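Side-chain contacts in aromatic-amino-acid transaminase TyrB (Burkholderia cenocepacia K56-2Valvano, PDB 4WD2), which probably catalyses, with pyridoxal phosphate held on a lysine, the transfer of amino groups from aromatic amino acids to 2-oxo acids: residues Phe256-Gly260 against Glu261-Gly265; Met383-Ala386 against Gly387-Asp390. One frame throughout, in Å; residues are numbered along the deposited sequence.

Interaction 1: residues Phe256-Gly260 against Glu261-Gly265; sequences FSLYG and ERVGG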
loop_
_atom_site.group_PDB
_atom_site.type_symbol
_atom_site.label_atom_id
_atom_site.label_comp_id
_atom_site.label_asym_id
_atom_site.label_seq_id
_atom_site.Cartn_x
_atom_site.Cartn_y
_atom_site.Cartn_z
ATOM N N PHE A 256 9.375 14.485 6.451
ATOM C CA PHE A 256 9.472 14.969 5.079
ATOM C C PHE A 256 8.241 15.792 4.722
ATOM O O PHE A 256 8.177 16.393 3.645
ATOM C CB PHE A 256 9.631 13.811 4.088
ATOM C CG PHE A 256 11.060 13.469 3.773
ATOM C CD1 PHE A 256 11.810 12.691 4.647
ATOM C CD2 PHE A 256 11.653 13.916 2.601
ATOM C CE1 PHE A 256 13.130 12.361 4.351
ATOM C CE2 PHE A 256 12.967 13.592 2.306
ATOM C CZ PHE A 256 13.704 12.816 3.186
ATOM N N SER A 257 7.270 15.815 5.634
ATOM C CA SER A 257 5.983 16.463 5.387
ATOM C C SER A 257 5.314 15.826 4.163
ATOM O O SER A 257 4.673 16.501 3.365
ATOM C CB SER A 257 6.167 17.974 5.196
ATOM O OG SER A 257 4.947 18.669 5.376
ATOM N N LEU A 258 5.489 14.519 4.023
ATOM C CA LEU A 258 4.969 13.780 2.876
ATOM C C LEU A 258 3.895 12.777 3.291
ATOM O O LEU A 258 3.837 11.678 2.755
ATOM C CB LEU A 258 6.111 13.055 2.148
ATOM C CG LEU A 258 6.995 13.940 1.264
ATOM C CD1 LEU A 258 8.185 13.157 0.702
ATOM C CD2 LEU A 258 6.167 14.555 0.131
ATOM N N TYR A 259 3.047 13.171 4.240
ATOM C CA TYR A 259 1.978 12.319 4.761
ATOM C C TYR A 259 1.245 11.574 3.653
ATOM O O TYR A 259 1.107 10.357 3.701
ATOM C CB TYR A 259 0.966 13.145 5.561
ATOM C CG TYR A 259 1.591 14.095 6.550
ATOM C CD1 TYR A 259 1.812 13.710 7.870
ATOM C CD2 TYR A 259 1.961 15.377 6.165
ATOM C CE1 TYR A 259 2.395 14.580 8.776
ATOM C CE2 TYR A 259 2.548 16.251 7.062
ATOM C CZ TYR A 259 2.757 15.849 8.364
ATOM O OH TYR A 259 3.337 16.721 9.253
ATOM N N GLY A 260 0.806 12.316 2.641
ATOM C CA GLY A 260 -0.068 11.773 1.614
ATOM C C GLY A 260 0.610 11.012 0.487
ATOM O O GLY A 260 -0.064 10.530 -0.427
ATOM N N GLU A 261 1.931 10.902 0.530
ATOM C CA GLU A 261 2.629 10.121 -0.484
ATOM C C GLU A 261 3.112 8.782 0.075
ATOM O O GLU A 261 3.783 8.021 -0.619
ATOM C CB GLU A 261 3.800 10.913 -1.082
ATOM C CG GLU A 261 3.418 12.209 -1.824
ATOM C CD GLU A 261 2.475 12.013 -3.027
ATOM O OE1 GLU A 261 2.171 10.864 -3.420
ATOM O OE2 GLU A 261 2.039 13.039 -3.589
ATOM N N ARG A 262 2.757 8.512 1.330
ATOM C CA ARG A 262 2.934 7.200 1.962
ATOM C C ARG A 262 4.327 6.591 1.785
ATOM O O ARG A 262 4.517 5.639 1.018
ATOM C CB ARG A 262 1.876 6.220 1.433
ATOM C CG ARG A 262 0.452 6.781 1.412
ATOM C CD ARG A 262 0.026 7.356 2.752
ATOM N NE ARG A 262 0.048 6.361 3.822
ATOM C CZ ARG A 262 0.620 6.552 5.007
ATOM N NH1 ARG A 262 0.598 5.589 5.923
ATOM N NH2 ARG A 262 1.216 7.707 5.275
ATOM N N VAL A 263 5.296 7.143 2.504
ATOM C CA VAL A 263 6.663 6.663 2.425
ATOM C C VAL A 263 7.232 6.366 3.809
ATOM O O VAL A 263 7.123 7.170 4.735
ATOM C CB VAL A 263 7.569 7.672 1.694
ATOM C CG1 VAL A 263 7.433 7.492 0.191
ATOM C CG2 VAL A 263 7.215 9.092 2.096
ATOM N N GLY A 264 7.821 5.182 3.932
ATOM C CA GLY A 264 8.415 4.738 5.174
ATOM C C GLY A 264 9.370 3.593 4.925
ATOM O O GLY A 264 9.615 3.222 3.773
ATOM N N GLY A 265 9.922 3.034 5.999
ATOM C CA GLY A 265 10.775 1.868 5.876
ATOM C C GLY A 265 10.512 0.831 6.950
ATOM O O GLY A 265 9.993 1.142 8.025
HETATM O O HOH W 1 4.352 9.315 4.020
#
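E261 turns back onto L258 in a single 3-10 turn, with G260 lying in the bend. The backbone N of E261 gives a hydrogen bond to L258 O at 3.0 Å. The E261 side chain leaves beside its own backbone N (chi1 -62°), which brings E261 CG to 4.1 Å from L258 CD2. The carboxylate ends at the subunit boundary, where OE1 accepts a bond from the backbone N of Y297 of the second subunit. G260 O accepts another from T296 OG1 of that subunit. L258 also meets V263: L258 CB touches V263 CG2 at 4.1 Å. A water links the same two residues, donating to L258 O and accepting from V263 N, which makes L258 O a double acceptor. R262 starts away from the turn, but bends at chi2 and chi3 bring its guanidinium back to Y259. R262 NH2 bonds to Y259 O at 3.1 Å, with the oxygen at the guanidinium edge and the donor in the carbonyl plane. A weak bond from R262 N reaches the same oxygen. The NH2 bond is one of several that fix the guanidinium. R262 NH1 bonds to phosphate oxygen OP3 of the modified lysine LLP254 and to Y291 O of the second subunit. The turn thus presents the arginine that binds the cofactor phosphate, as in class I (fold type I) aminotransferases, at the dimer interface.

Interaction 2: residues Met383-Ala386 against Gly387-Asp390; sequences MCVA and GLND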
loop_
_atom_site.group_PDB
_atom_site.type_symbol
_atom_site.label_atom_id
_atom_site.label_comp_id
_atom_site.label_asym_id
_atom_site.label_seq_id
_atom_site.Cartn_x
_atom_site.Cartn_y
_atom_site.Cartn_z
ATOM N N MET A 383 -2.579 17.321 23.334
ATOM C CA MET A 383 -2.474 18.497 22.483
ATOM C C MET A 383 -1.352 18.288 21.465
ATOM O O MET A 383 -0.324 17.684 21.774
ATOM C CB MET A 383 -2.251 19.779 23.309
ATOM C CG MET A 383 -0.824 20.086 23.738
ATOM S SD MET A 383 -0.492 21.876 23.944
ATOM C CE MET A 383 -2.076 22.463 24.506
ATOM N N CYS A 384 -1.575 18.746 20.237
ATOM C CA CYS A 384 -0.500 18.789 19.264
ATOM C C CYS A 384 0.237 20.113 19.395
ATOM O O CYS A 384 -0.261 21.153 18.963
ATOM C CB CYS A 384 -1.017 18.621 17.836
ATOM S SG CYS A 384 0.337 18.606 16.635
ATOM N N VAL A 385 1.423 20.060 19.997
ATOM C CA VAL A 385 2.248 21.242 20.215
ATOM C C VAL A 385 2.601 21.939 18.897
ATOM O O VAL A 385 2.766 23.157 18.858
ATOM C CB VAL A 385 3.542 20.874 20.971
ATOM C CG1 VAL A 385 4.308 22.124 21.378
ATOM C CG2 VAL A 385 3.211 20.033 22.194
ATOM N N ALA A 386 2.701 21.171 17.814
ATOM C CA ALA A 386 3.029 21.741 16.508
ATOM C C ALA A 386 1.921 22.669 15.992
ATOM O O ALA A 386 2.144 23.469 15.081
ATOM C CB ALA A 386 3.303 20.632 15.501
ATOM N N GLY A 387 0.734 22.569 16.583
ATOM C CA GLY A 387 -0.372 23.446 16.226
ATOM C C GLY A 387 -0.244 24.842 16.812
ATOM O O GLY A 387 -1.011 25.749 16.472
ATOM N N LEU A 388 0.737 25.007 17.698
ATOM C CA LEU A 388 1.033 26.292 18.320
ATOM C C LEU A 388 1.952 27.152 17.458
ATOM O O LEU A 388 2.920 26.663 16.885
ATOM C CB LEU A 388 1.679 26.078 19.693
ATOM C CG LEU A 388 0.827 25.396 20.763
ATOM C CD1 LEU A 388 1.682 25.004 21.955
ATOM C CD2 LEU A 388 -0.289 26.325 21.197
ATOM N N ASN A 389 1.644 28.440 17.380
ATOM C CA ASN A 389 2.517 29.402 16.727
ATOM C C ASN A 389 2.375 30.738 17.436
ATOM O O ASN A 389 1.642 30.838 18.418
ATOM C CB ASN A 389 2.191 29.523 15.236
ATOM C CG ASN A 389 0.708 29.722 14.976
ATOM O OD1 ASN A 389 0.123 30.702 15.425
ATOM N ND2 ASN A 389 0.095 28.797 14.246
ATOM N N ASP A 390 3.065 31.766 16.950
ATOM C CA ASP A 390 3.016 33.065 17.615
ATOM C C ASP A 390 1.610 33.655 17.607
ATOM O O ASP A 390 1.273 34.464 18.464
ATOM C CB ASP A 390 3.996 34.041 16.965
ATOM C CG ASP A 390 5.424 33.792 17.387
ATOM O OD1 ASP A 390 5.636 33.303 18.518
ATOM O OD2 ASP A 390 6.336 34.081 16.589
HETATM O O HOH W 2 1.491 26.054 13.689
#
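L388 folds back over V385, three residues earlier in the chain. L388 CB lies 3.2 Å from V385 O. L388 CG follows at 3.5 Å from V385 O, placed beside the L388 backbone N by chi1 of -64°. At the tip, L388 CD1 reaches two side chains: it packs against V385 CG1 at 3.9 Å and, more loosely, against M383 SD at 4.3 Å. V385 CG1 stands anti to its own backbone N (chi1 -172°), which turns that branch to the leucine. The backbone holds the bend with two successive bonds. G387 N donates to C384 O at 2.9 Å, and L388 N donates to V385 O at 3.0 Å. Both join residues three apart, the 3-10 pattern. A water then joins A386 O to N389 ND2, donating to the first and accepting from the second. Beyond the turn, N389 OD1 bonds to S391 OG and D390 forms a salt bridge with R328. The turn connects strand 382-384 to the loop before helix 393-405. L388 touches M329 of helix 309-338 and V396 of helix 393-405, while V385 meets I326 of the former and T357 of strand 356-358.

Overall arrangement
Interaction 1 comes first along the chain. It closes a short turn between strand 246-251 and strand 264-269 of the large mixed sheet, just after the cofactor-bearing lysine. The chain then runs through helices 273-288, 297-307 and 309-338, strand 356-358 and helix 363-371, among others, before reaching interaction 2. That turn leaves strand 382-384, which pairs with strand 356-358, and leads toward helix 393-405. The two contacts are in series and neither nests nor crosses. The centres of interactions 1 and 2 lie about 21 Å apart. The nearest atoms of interactions 1 and 2 are about 7 Å apart. Y44 meets both: its backbone N bonds to Y259, and A386 packs on it. Interaction 1 also meets the second subunit, whereas interaction 2 stays within its own chain.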